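Local coordinates for protein Nrps/pks (Streptomyces albus, PDB 4OPE) that probably catalyses decarboxylative carbon-carbon bond formation during polyketide chain extension, as the seventh ketosynthase domain of the oxazolomycin synthase protein OzmH, at residues 76-81 with 573-578; 127-132 with 202-207; 235-240 with 311-316; 282-287 with 322-327. All coordinates share one frame; numbering follows the deposited sequence.

Contact 1: 76-81 with 573-578; sequences FDPMFF and ERCWLP
Phe-76 and Glu-573 meet as an antiparallel hydrogen-bonded pair, which makes a two-stranded sheet of the short strands 75-76 and 573-574. Phe-76 N donates to Glu-573 O over 2.9 Å, and Glu-573 N returns a 2.9 Å bond to Phe-76 O; at the hydrogen the first measures 152° and the second is more bent, 138°.

The apolar part lies to one side of this bridge. Cys-575 SG touches both Phe-76 CB (3.9 Å) and Pro-78 CG (4.3 Å). Pro-78 CD also meets Glu-573 CG at 4.1 Å, the proline and the glutamate chain crossing at about a right angle. A bend at chi2 (-62°) then takes the carboxylate of Glu-573 away from the contact.

Within 76-81 an Asx motif shapes the turn: Phe-80 N donates to Asp-77 OD1 from above the carboxylate plane, while OD2 binds Ala-571 N.

The C-terminal strand thus folds back on the ketosynthase body. Phe-76 and Cys-575 both press on Ala-88 of helix 85-90, and the Phe-76 ring reaches Arg-96 and Gln-100 of helix 93-108.

Contact 2: 127-132 with 202-207; sequences LMYGHY and GVNVSS
Ser-207 packs against His-131 and Tyr-132 at one end of this contact, and Leu-127 lies along Val-203 at the other. Strands 121-126 and 197-204 are parallel neighbours in the central sheet of the thiolase-type fold, still joined by backbone bonds between Val-203 and Gly-126; beyond this the direct backbone bonding stops, and the two segments bow apart and close up again at Ser-207.

Leu-127 and Val-203 lie side by side with their side chains pointing the same way, CD2 of the leucine 3.4 Å from CG1 of the valine. With chi1 at 53°, Val-203 holds CG1 between its backbone N and carbonyl carbon, and it is this branch that meets the leucine.

Ser-207 directs its hydroxyl at segment 127-132: OG comes within 3.4 Å of His-131 CB. It is equally near Tyr-132 N, but the angle is too poor for a hydrogen bond. Ser-207 CB sits at the edge of the Tyr-132 ring, whose hydroxyl bonds to Glu-89 O.

Between these ends two waters bridge the gap. One accepts from Tyr-129 N at 3.1 Å and can donate to Asn-204 OD1 at 2.8 Å; that oxygen also lies in plane at the edge of the Tyr-129 ring. The other accepts from His-131 N and donates to Val-205 O at 2.9 Å. Asn-204 ND2 is held by Glu-353.

No direct hydrogen bond crosses between 127-132 and 202-207; beyond the strand ends water probably stands in for the regular sheet bonding, with the Leu-127/Val-203 pair as the main apolar touch.

Contact 3: 235-240 with 311-316; sequences DGYVPA and HGTGTS
Gly-236 and Thr-315 bring their CA atoms to 4.5 Å where two irregular loops run past each other in opposite directions, and Tyr-237 follows opposite Thr-313 with CA atoms 6.0 Å apart. Gly-236, at phi 138°, adopts a backbone shape open mainly to glycine. No hydrogen bond passes directly between the loops. The carbonyls of Gly-236 and Gly-314 instead approach each other, their O atoms 3.4 Å apart, and a water within 2.8 Å of Gly-236 O is placed to donate to both, although it has further acceptors in reach.

Among the side chains, Thr-315 lays CG2 against Gly-236 CA at 3.9 Å. Its OG1 turns the other way, to Gly-318 N, and caps the turn into helix 318-329. Tyr-237 rests CB on Thr-313 O at 3.7 Å, and the two side chains are set obliquely to each other, Tyr-237 CD1 4.2 Å from Thr-313 OG1. Asp-235 points away, its OD2 bonded to Thr-223 OG1.

Residues 311-315 spell HGTGT, the ketosynthase signature whose histidine is, in relatives, one of the two active-site histidines; His-311 probably plays that part here.

The loop 235-240 leads into strand 242-250 and backs onto helix 210-217, where Tyr-237 touches Leu-215; 311-316 connects strand 308-309 to helix 318-329, with the His-311 ring meeting Phe-422 of strand 416-422.

Contact 4: 282-287 with 322-327; sequences PNPRAQ and EITGLV
This is a close helix-to-helix contact in the C-terminal half of the thiolase-type ketosynthase fold: Pro-284 and Gln-287, in the first turn of helix 284-298, lie against Gly-325 and its neighbours on helix 318-329. The CA atoms of Pro-284 and Gly-325 are only 4.3 Å apart. Because Gly-325 has no side chain, the backbones can meet directly, and Gly-325 CA makes a CA-H...O contact with Pro-284 O at 3.6 Å.

Around this point the side chains fill in. Pro-284 CB touches Thr-324 CG2 at 4.1 Å, the methyl rather than the hydroxyl facing the proline; Thr-324 OG1 is turned back to Pro-320 O on its own helix. Gln-287 CB lies 4.2 Å from Gly-325 CA, and the chain then runs on extended (chi2 -179°) along the second helix to Glu-322.

The start of helix 284-298 is fixed by an N-cap. Asn-283 OD1 accepts from Arg-285 N at 2.8 Å, with the donor above the carbonyl plane, and weakly from Ala-286 N; ND2 binds Gly-273 O. Arg-285 faces away from the contact and forms a salt bridge with Asp-166 of the second subunit, so this helix end also meets the dimer partner.

The buried carboxylate of Glu-322 points the other way, where the N-H groups of His-311 and Gly-312 satisfy it. Its backbone serves the contact instead: one water donates to Gln-287 OE1 at 2.8 Å and to Glu-322 O at 2.7 Å.

From the N terminus, contact 1 opens first and closes last: its loop runs from 76-81 to 573-578 and encloses the other three. Contact 2 follows, closing the loop from 127-132 to 202-207 before contact 3 opens. Contacts 3 and 4 cross, their segments alternating as 235-240, 282-287, 311-316 and 322-327. In space each touches the next. Leu-577 N probably bonds to Tyr-132 OH, tying the C-terminal tail to the loop that follows strand 121-126. Asn-204 ND2 probably reaches Ala-240 O, joining contacts 2 and 3 beside the central sheet. The Glu-322 carboxylate joins contact 4 to the His-311/Gly-312 backbone of contact 3. Contact 4 lies farthest from contact 1, about 44 Å between centres.

Contact 1: 76-81 with 573-578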
loop_
_atom_site.group_PDB
_atom_site.type_symbol
_atom_site.label_atom_id
_atom_site.label_comp_id
_atom_site.label_asym_id
_atom_site.label_seq_id
_atom_site.Cartn_x
_atom_site.Cartn_y
_atom_site.Cartn_z
ATOM N N PHE A 76 0.199 11.531 22.897
ATOM C CA PHE A 76 -0.785 10.537 22.616
ATOM C C PHE A 76 -1.663 10.353 23.865
ATOM O O PHE A 76 -1.240 10.710 24.987
ATOM C CB PHE A 76 -0.093 9.223 22.257
ATOM C CG PHE A 76 -1.008 8.200 21.665
ATOM C CD1 PHE A 76 -1.953 8.553 20.717
ATOM C CD2 PHE A 76 -0.949 6.911 22.085
ATOM C CE1 PHE A 76 -2.812 7.613 20.182
ATOM C CE2 PHE A 76 -1.783 5.941 21.545
ATOM C CZ PHE A 76 -2.709 6.288 20.567
ATOM N N ASP A 77 -2.872 9.826 23.636
ATOM C CA ASP A 77 -3.849 9.471 24.659
ATOM C C ASP A 77 -4.044 7.941 24.589
ATOM O O ASP A 77 -5.042 7.433 24.032
ATOM C CB ASP A 77 -5.147 10.237 24.384
ATOM C CG ASP A 77 -6.169 10.124 25.493
ATOM O OD1 ASP A 77 -5.960 9.284 26.383
ATOM O OD2 ASP A 77 -7.190 10.894 25.466
ATOM N N PRO A 78 -3.082 7.198 25.153
ATOM C CA PRO A 78 -3.100 5.723 25.031
ATOM C C PRO A 78 -4.313 5.084 25.728
ATOM O O PRO A 78 -4.846 4.045 25.256
ATOM C CB PRO A 78 -1.806 5.275 25.718
ATOM C CG PRO A 78 -1.310 6.470 26.471
ATOM C CD PRO A 78 -1.902 7.708 25.869
HETATM N N MSE A 79 -4.730 5.699 26.836
HETATM C CA MSE A 79 -5.827 5.162 27.631
HETATM C C MSE A 79 -7.076 5.241 26.802
HETATM O O MSE A 79 -7.956 4.386 26.927
HETATM C CB MSE A 79 -6.022 5.866 28.972
HETATM C CG MSE A 79 -4.852 5.748 29.962
HETATM SE SE MSE A 79 -4.247 3.895 30.383
HETATM C CE MSE A 79 -2.297 4.228 30.282
ATOM N N PHE A 80 -7.169 6.260 25.949
ATOM C CA PHE A 80 -8.363 6.478 25.144
ATOM C C PHE A 80 -8.415 5.340 24.186
ATOM O O PHE A 80 -9.454 4.701 24.008
ATOM C CB PHE A 80 -8.342 7.850 24.405
ATOM C CG PHE A 80 -9.572 8.133 23.592
ATOM C CD1 PHE A 80 -9.787 7.505 22.377
ATOM C CD2 PHE A 80 -10.507 9.039 24.034
ATOM C CE1 PHE A 80 -10.914 7.766 21.616
ATOM C CE2 PHE A 80 -11.640 9.319 23.281
ATOM C CZ PHE A 80 -11.849 8.677 22.066
ATOM N N PHE A 81 -7.278 5.061 23.608
ATOM C CA PHE A 81 -7.189 3.991 22.617
ATOM C C PHE A 81 -6.887 2.593 23.139
ATOM O O PHE A 81 -6.503 1.767 22.363
ATOM C CB PHE A 81 -6.201 4.394 21.526
ATOM C CG PHE A 81 -6.667 5.582 20.750
ATOM C CD1 PHE A 81 -7.707 5.452 19.832
ATOM C CD2 PHE A 81 -6.131 6.812 20.982
ATOM C CE1 PHE A 81 -8.166 6.550 19.127
ATOM C CE2 PHE A 81 -6.575 7.894 20.281
ATOM C CZ PHE A 81 -7.594 7.778 19.354
ATOM N N GLU A 573 -0.273 12.746 26.772
ATOM C CA GLU A 573 0.804 12.023 27.443
ATOM C C GLU A 573 1.960 11.856 26.462
ATOM O O GLU A 573 1.767 11.405 25.328
ATOM C CB GLU A 573 0.372 10.623 27.905
ATOM C CG GLU A 573 -0.959 10.539 28.658
ATOM C CD GLU A 573 -0.972 11.314 29.969
ATOM O OE1 GLU A 573 -2.030 11.919 30.311
ATOM O OE2 GLU A 573 0.084 11.309 30.657
ATOM N N ARG A 574 3.158 12.225 26.922
ATOM C CA ARG A 574 4.394 12.002 26.206
ATOM C C ARG A 574 4.592 10.494 26.019
ATOM O O ARG A 574 4.499 9.726 26.961
ATOM C CB ARG A 574 5.528 12.649 26.980
ATOM C CG ARG A 574 6.895 12.318 26.451
ATOM C CD ARG A 574 7.961 13.355 26.813
ATOM N NE ARG A 574 9.182 13.018 26.095
ATOM C CZ ARG A 574 9.542 13.529 24.928
ATOM N NH1 ARG A 574 10.663 13.110 24.363
ATOM N NH2 ARG A 574 8.796 14.448 24.317
ATOM N N CYS A 575 4.796 10.067 24.787
ATOM C CA CYS A 575 5.155 8.684 24.487
ATOM C C CYS A 575 6.295 8.721 23.474
ATOM O O CYS A 575 6.110 8.846 22.247
ATOM C CB CYS A 575 3.960 7.882 23.943
ATOM S SG CYS A 575 2.471 8.004 24.973
ATOM N N TRP A 576 7.500 8.700 24.017
ATOM C CA TRP A 576 8.693 8.752 23.200
ATOM C C TRP A 576 9.642 7.801 23.860
ATOM O O TRP A 576 9.752 7.805 25.082
ATOM C CB TRP A 576 9.257 10.168 23.127
ATOM C CG TRP A 576 10.046 10.447 21.852
ATOM C CD1 TRP A 576 11.389 10.586 21.747
ATOM C CD2 TRP A 576 9.525 10.620 20.517
ATOM N NE1 TRP A 576 11.746 10.857 20.453
ATOM C CE2 TRP A 576 10.629 10.875 19.670
ATOM C CE3 TRP A 576 8.242 10.586 19.960
ATOM C CZ2 TRP A 576 10.496 11.108 18.302
ATOM C CZ3 TRP A 576 8.107 10.810 18.577
ATOM C CH2 TRP A 576 9.235 11.071 17.770
ATOM N N LEU A 577 10.280 6.944 23.069
ATOM C CA LEU A 577 11.172 5.971 23.649
ATOM C C LEU A 577 12.204 6.774 24.450
ATOM O O LEU A 577 12.528 7.900 24.085
ATOM C CB LEU A 577 11.816 5.105 22.571
ATOM C CG LEU A 577 12.492 3.822 23.070
ATOM C CD1 LEU A 577 11.487 2.746 23.464
ATOM C CD2 LEU A 577 13.447 3.273 22.026
ATOM N N PRO A 578 12.643 6.259 25.603
ATOM C CA PRO A 578 13.688 7.006 26.327
ATOM C C PRO A 578 15.017 6.952 25.619
ATOM O O PRO A 578 15.776 7.929 25.654
ATOM C CB PRO A 578 13.759 6.281 27.653
ATOM C CG PRO A 578 12.357 5.790 27.848
ATOM C CD PRO A 578 11.977 5.283 26.483
#

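Contact 2: 127-132 with 202-207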
loop_
_atom_site.group_PDB
_atom_site.type_symbol
_atom_site.label_atom_id
_atom_site.label_comp_id
_atom_site.label_asym_id
_atom_site.label_seq_id
_atom_site.Cartn_x
_atom_site.Cartn_y
_atom_site.Cartn_z
ATOM N N LEU A 127 1.834 5.950 3.394
ATOM C CA LEU A 127 3.074 6.291 4.128
ATOM C C LEU A 127 4.273 5.965 3.263
ATOM O O LEU A 127 4.184 5.104 2.373
ATOM C CB LEU A 127 3.163 5.463 5.376
ATOM C CG LEU A 127 1.937 5.460 6.293
ATOM C CD1 LEU A 127 1.206 4.142 6.209
ATOM C CD2 LEU A 127 2.393 5.651 7.720
HETATM N N MSE A 128 5.379 6.662 3.496
HETATM C CA MSE A 128 6.647 6.420 2.745
HETATM C C MSE A 128 7.914 6.352 3.570
HETATM O O MSE A 128 8.969 6.043 3.058
HETATM C CB MSE A 128 6.833 7.471 1.637
HETATM C CG MSE A 128 7.304 8.827 2.135
HETATM SE SE MSE A 128 7.769 10.026 0.616
HETATM C CE MSE A 128 9.565 9.397 0.108
ATOM N N TYR A 129 7.825 6.656 4.846
ATOM C CA TYR A 129 8.945 6.486 5.723
ATOM C C TYR A 129 8.462 5.812 6.971
ATOM O O TYR A 129 7.315 5.961 7.377
ATOM C CB TYR A 129 9.579 7.819 6.113
ATOM C CG TYR A 129 10.224 8.574 4.987
ATOM C CD1 TYR A 129 11.318 8.075 4.344
ATOM C CD2 TYR A 129 9.765 9.821 4.602
ATOM C CE1 TYR A 129 11.925 8.760 3.309
ATOM C CE2 TYR A 129 10.361 10.516 3.558
ATOM C CZ TYR A 129 11.453 9.977 2.925
ATOM O OH TYR A 129 12.076 10.651 1.909
ATOM N N GLY A 130 9.359 5.088 7.588
ATOM C CA GLY A 130 9.102 4.513 8.874
ATOM C C GLY A 130 10.381 4.568 9.652
ATOM O O GLY A 130 11.016 3.563 9.833
ATOM N N HIS A 131 10.731 5.758 10.104
ATOM C CA HIS A 131 11.954 5.991 10.785
ATOM C C HIS A 131 11.962 5.763 12.257
ATOM O O HIS A 131 13.036 5.562 12.813
ATOM C CB HIS A 131 12.404 7.416 10.558
ATOM C CG HIS A 131 12.862 7.668 9.164
ATOM N ND1 HIS A 131 13.469 6.693 8.399
ATOM C CD2 HIS A 131 12.744 8.755 8.374
ATOM C CE1 HIS A 131 13.750 7.188 7.210
ATOM N NE2 HIS A 131 13.316 8.432 7.167
ATOM N N TYR A 132 10.813 5.781 12.909
ATOM C CA TYR A 132 10.805 5.590 14.357
ATOM C C TYR A 132 11.425 4.235 14.715
ATOM O O TYR A 132 12.072 4.109 15.777
ATOM C CB TYR A 132 9.410 5.669 14.921
ATOM C CG TYR A 132 9.343 5.838 16.419
ATOM C CD1 TYR A 132 9.711 7.037 17.011
ATOM C CD2 TYR A 132 8.849 4.824 17.246
ATOM C CE1 TYR A 132 9.604 7.229 18.387
ATOM C CE2 TYR A 132 8.751 5.000 18.612
ATOM C CZ TYR A 132 9.135 6.209 19.179
ATOM O OH TYR A 132 9.024 6.441 20.537
ATOM N N GLY A 202 -3.229 10.014 4.712
ATOM C CA GLY A 202 -1.812 9.757 4.720
ATOM C C GLY A 202 -1.199 10.467 5.891
ATOM O O GLY A 202 -1.759 11.436 6.395
ATOM N N VAL A 203 -0.015 10.020 6.282
ATOM C CA VAL A 203 0.615 10.543 7.454
ATOM C C VAL A 203 2.092 10.509 7.246
ATOM O O VAL A 203 2.583 9.584 6.612
ATOM C CB VAL A 203 0.210 9.774 8.719
ATOM C CG1 VAL A 203 0.419 8.309 8.562
ATOM C CG2 VAL A 203 1.003 10.251 9.921
ATOM N N ASN A 204 2.784 11.527 7.750
ATOM C CA ASN A 204 4.216 11.569 7.698
ATOM C C ASN A 204 4.797 12.330 8.894
ATOM O O ASN A 204 4.435 13.481 9.130
ATOM C CB ASN A 204 4.592 12.253 6.408
ATOM C CG ASN A 204 6.068 12.198 6.125
ATOM O OD1 ASN A 204 6.605 11.122 5.861
ATOM N ND2 ASN A 204 6.729 13.365 6.122
ATOM N N VAL A 205 5.694 11.683 9.638
ATOM C CA VAL A 205 6.402 12.321 10.752
ATOM C C VAL A 205 7.893 12.213 10.597
ATOM O O VAL A 205 8.396 11.150 10.340
ATOM C CB VAL A 205 6.041 11.687 12.101
ATOM C CG1 VAL A 205 6.790 12.371 13.217
ATOM C CG2 VAL A 205 4.557 11.825 12.376
ATOM N N SER A 206 8.583 13.330 10.777
ATOM C CA SER A 206 10.040 13.429 10.718
ATOM C C SER A 206 10.633 13.171 12.097
ATOM O O SER A 206 11.049 14.102 12.815
ATOM C CB SER A 206 10.444 14.836 10.316
ATOM O OG SER A 206 9.978 15.116 9.023
ATOM N N SER A 207 10.674 11.906 12.442
ATOM C CA SER A 207 11.039 11.471 13.772
ATOM C C SER A 207 12.541 11.318 13.964
ATOM O O SER A 207 12.994 11.357 15.087
ATOM C CB SER A 207 10.404 10.108 14.036
ATOM O OG SER A 207 10.996 9.155 13.162
HETATM O O HOH W 1 5.787 8.492 6.190
HETATM O O HOH W 2 8.801 8.370 9.615
#

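Contact 3: 235-240 with 311-316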
loop_
_atom_site.group_PDB
_atom_site.type_symbol
_atom_site.label_atom_id
_atom_site.label_comp_id
_atom_site.label_asym_id
_atom_site.label_seq_id
_atom_site.Cartn_x
_atom_site.Cartn_y
_atom_site.Cartn_z
ATOM N N ASP A 235 15.869 25.424 -5.514
ATOM C CA ASP A 235 16.914 24.401 -5.669
ATOM C C ASP A 235 16.683 23.177 -4.795
ATOM O O ASP A 235 17.645 22.577 -4.278
ATOM C CB ASP A 235 18.306 24.999 -5.402
ATOM C CG ASP A 235 18.518 25.408 -3.950
ATOM O OD1 ASP A 235 17.636 25.168 -3.116
ATOM O OD2 ASP A 235 19.579 25.967 -3.616
ATOM N N GLY A 236 15.421 22.794 -4.659
ATOM C CA GLY A 236 15.054 21.616 -3.907
ATOM C C GLY A 236 13.830 21.838 -3.037
ATOM O O GLY A 236 13.151 22.850 -3.155
ATOM N N TYR A 237 13.563 20.919 -2.117
ATOM C CA TYR A 237 12.407 21.097 -1.255
ATOM C C TYR A 237 12.769 21.062 0.202
ATOM O O TYR A 237 13.915 20.930 0.554
ATOM C CB TYR A 237 11.342 20.056 -1.588
ATOM C CG TYR A 237 11.725 18.614 -1.377
ATOM C CD1 TYR A 237 12.217 17.869 -2.408
ATOM C CD2 TYR A 237 11.531 17.979 -0.156
ATOM C CE1 TYR A 237 12.521 16.536 -2.261
ATOM C CE2 TYR A 237 11.849 16.627 0.000
ATOM C CZ TYR A 237 12.340 15.930 -1.076
ATOM O OH TYR A 237 12.681 14.615 -0.981
ATOM N N VAL A 238 11.777 21.221 1.040
ATOM C CA VAL A 238 11.957 21.073 2.473
ATOM C C VAL A 238 10.933 20.075 3.046
ATOM O O VAL A 238 9.749 20.164 2.774
ATOM C CB VAL A 238 11.879 22.446 3.159
ATOM C CG1 VAL A 238 10.593 23.148 2.865
ATOM C CG2 VAL A 238 12.008 22.303 4.650
ATOM N N PRO A 239 11.384 19.109 3.831
ATOM C CA PRO A 239 10.424 18.164 4.376
ATOM C C PRO A 239 9.415 18.817 5.312
ATOM O O PRO A 239 9.708 19.790 6.012
ATOM C CB PRO A 239 11.302 17.170 5.165
ATOM C CG PRO A 239 12.673 17.360 4.651
ATOM C CD PRO A 239 12.724 18.837 4.356
ATOM N N ALA A 240 8.232 18.269 5.329
ATOM C CA ALA A 240 7.256 18.686 6.291
ATOM C C ALA A 240 6.457 17.513 6.826
ATOM O O ALA A 240 6.350 16.471 6.162
ATOM C CB ALA A 240 6.329 19.682 5.662
ATOM N N HIS A 311 1.741 19.920 -7.939
ATOM C CA HIS A 311 2.763 19.264 -7.173
ATOM C C HIS A 311 3.730 20.265 -6.572
ATOM O O HIS A 311 3.931 20.275 -5.363
ATOM C CB HIS A 311 3.482 18.238 -8.009
ATOM C CG HIS A 311 4.416 17.408 -7.224
ATOM N ND1 HIS A 311 4.032 16.764 -6.070
ATOM C CD2 HIS A 311 5.732 17.141 -7.403
ATOM C CE1 HIS A 311 5.075 16.113 -5.581
ATOM N NE2 HIS A 311 6.115 16.321 -6.376
ATOM N N GLY A 312 4.322 21.109 -7.383
ATOM C CA GLY A 312 4.840 22.385 -6.854
ATOM C C GLY A 312 5.972 22.280 -5.856
ATOM O O GLY A 312 5.994 22.949 -4.852
ATOM N N THR A 313 6.945 21.467 -6.216
ATOM C CA THR A 313 8.020 21.021 -5.372
ATOM C C THR A 313 9.154 22.080 -5.219
ATOM O O THR A 313 9.810 22.196 -4.169
ATOM C CB THR A 313 8.464 19.695 -5.990
ATOM O OG1 THR A 313 9.162 18.944 -5.044
ATOM C CG2 THR A 313 9.311 19.886 -7.242
ATOM N N GLY A 314 9.331 22.897 -6.257
ATOM C CA GLY A 314 10.268 23.995 -6.220
ATOM C C GLY A 314 11.693 23.646 -6.585
ATOM O O GLY A 314 12.624 24.360 -6.192
ATOM N N THR A 315 11.847 22.551 -7.335
ATOM C CA THR A 315 13.114 22.157 -7.936
ATOM C C THR A 315 13.214 22.743 -9.322
ATOM O O THR A 315 12.207 23.043 -9.939
ATOM C CB THR A 315 13.264 20.633 -8.061
ATOM O OG1 THR A 315 12.318 20.113 -9.006
ATOM C CG2 THR A 315 13.045 20.026 -6.781
ATOM N N SER A 316 14.437 22.903 -9.800
ATOM C CA SER A 316 14.700 23.477 -11.101
ATOM C C SER A 316 14.379 22.449 -12.202
ATOM O O SER A 316 13.990 22.806 -13.302
ATOM C CB SER A 316 16.144 23.958 -11.163
ATOM O OG SER A 316 17.118 22.907 -10.948
HETATM O O HOH W 3 12.673 25.457 -3.948
#

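Contact 4: 282-287 with 322-327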
loop_
_atom_site.group_PDB
_atom_site.type_symbol
_atom_site.label_atom_id
_atom_site.label_comp_id
_atom_site.label_asym_id
_atom_site.label_seq_id
_atom_site.Cartn_x
_atom_site.Cartn_y
_atom_site.Cartn_z
ATOM N N PRO A 282 11.340 12.964 -13.166
ATOM C CA PRO A 282 9.980 13.179 -13.577
ATOM C C PRO A 282 9.829 13.148 -15.069
ATOM O O PRO A 282 10.659 13.685 -15.807
ATOM C CB PRO A 282 9.638 14.553 -13.035
ATOM C CG PRO A 282 10.737 14.937 -12.112
ATOM C CD PRO A 282 11.921 14.112 -12.448
ATOM N N ASN A 283 8.740 12.526 -15.495
ATOM C CA ASN A 283 8.460 12.298 -16.879
ATOM C C ASN A 283 7.206 13.055 -17.308
ATOM O O ASN A 283 6.103 12.715 -16.936
ATOM C CB ASN A 283 8.277 10.809 -17.112
ATOM C CG ASN A 283 7.932 10.494 -18.534
ATOM O OD1 ASN A 283 7.734 11.392 -19.361
ATOM N ND2 ASN A 283 7.842 9.203 -18.839
ATOM N N PRO A 284 7.369 14.058 -18.161
ATOM C CA PRO A 284 6.217 14.892 -18.475
ATOM C C PRO A 284 5.306 14.233 -19.489
ATOM O O PRO A 284 4.173 14.635 -19.647
ATOM C CB PRO A 284 6.862 16.168 -19.031
ATOM C CG PRO A 284 8.102 15.682 -19.666
ATOM C CD PRO A 284 8.595 14.535 -18.827
ATOM N N ARG A 285 5.787 13.232 -20.182
ATOM C CA ARG A 285 4.899 12.491 -21.051
ATOM C C ARG A 285 3.833 11.797 -20.204
ATOM O O ARG A 285 2.645 11.860 -20.502
ATOM C CB ARG A 285 5.686 11.463 -21.872
ATOM C CG ARG A 285 4.936 10.880 -23.064
ATOM C CD ARG A 285 5.299 9.417 -23.363
ATOM N NE ARG A 285 4.286 8.485 -22.828
ATOM C CZ ARG A 285 4.434 7.665 -21.779
ATOM N NH1 ARG A 285 3.406 6.901 -21.407
ATOM N NH2 ARG A 285 5.587 7.588 -21.098
ATOM N N ALA A 286 4.265 11.156 -19.135
ATOM C CA ALA A 286 3.385 10.357 -18.315
ATOM C C ALA A 286 2.470 11.244 -17.485
ATOM O O ALA A 286 1.297 10.932 -17.306
ATOM C CB ALA A 286 4.209 9.455 -17.411
ATOM N N GLN A 287 2.991 12.365 -17.001
ATOM C CA GLN A 287 2.165 13.340 -16.354
ATOM C C GLN A 287 1.063 13.801 -17.282
ATOM O O GLN A 287 -0.111 13.909 -16.896
ATOM C CB GLN A 287 2.995 14.538 -15.920
ATOM C CG GLN A 287 4.043 14.204 -14.847
ATOM C CD GLN A 287 4.872 15.412 -14.377
ATOM O OE1 GLN A 287 4.550 16.555 -14.659
ATOM N NE2 GLN A 287 5.922 15.143 -13.623
ATOM N N GLU A 322 6.604 19.917 -14.670
ATOM C CA GLU A 322 5.185 19.904 -14.334
ATOM C C GLU A 322 4.394 20.758 -15.322
ATOM O O GLU A 322 3.326 20.371 -15.803
ATOM C CB GLU A 322 4.955 20.381 -12.914
ATOM C CG GLU A 322 3.501 20.307 -12.486
ATOM C CD GLU A 322 3.262 20.354 -10.960
ATOM O OE1 GLU A 322 4.193 20.703 -10.181
ATOM O OE2 GLU A 322 2.107 20.021 -10.538
ATOM N N ILE A 323 4.945 21.899 -15.672
ATOM C CA ILE A 323 4.256 22.732 -16.622
ATOM C C ILE A 323 4.181 22.083 -18.011
ATOM O O ILE A 323 3.158 22.140 -18.699
ATOM C CB ILE A 323 4.867 24.133 -16.693
ATOM C CG1 ILE A 323 4.865 24.794 -15.322
ATOM C CG2 ILE A 323 4.052 24.987 -17.625
ATOM C CD1 ILE A 323 3.488 24.901 -14.680
ATOM N N THR A 324 5.250 21.454 -18.428
ATOM C CA THR A 324 5.241 20.787 -19.697
ATOM C C THR A 324 4.230 19.663 -19.720
ATOM O O THR A 324 3.582 19.465 -20.718
ATOM C CB THR A 324 6.599 20.186 -19.948
ATOM O OG1 THR A 324 7.564 21.227 -19.821
ATOM C CG2 THR A 324 6.663 19.544 -21.321
ATOM N N GLY A 325 4.107 18.913 -18.627
ATOM C CA GLY A 325 3.104 17.848 -18.527
ATOM C C GLY A 325 1.707 18.399 -18.736
ATOM O O GLY A 325 0.916 17.828 -19.490
ATOM N N LEU A 326 1.416 19.519 -18.083
ATOM C CA LEU A 326 0.129 20.146 -18.178
ATOM C C LEU A 326 -0.154 20.568 -19.600
ATOM O O LEU A 326 -1.221 20.253 -20.136
ATOM C CB LEU A 326 0.055 21.357 -17.270
ATOM C CG LEU A 326 -0.070 21.054 -15.772
ATOM C CD1 LEU A 326 0.308 22.273 -14.984
ATOM C CD2 LEU A 326 -1.477 20.673 -15.389
ATOM N N VAL A 327 0.795 21.251 -20.231
ATOM C CA VAL A 327 0.648 21.644 -21.649
ATOM C C VAL A 327 0.444 20.410 -22.494
ATOM O O VAL A 327 -0.334 20.416 -23.382
ATOM C CB VAL A 327 1.881 22.393 -22.192
ATOM C CG1 VAL A 327 1.821 22.522 -23.719
ATOM C CG2 VAL A 327 2.052 23.773 -21.523
HETATM O O HOH W 4 2.197 18.134 -14.747
#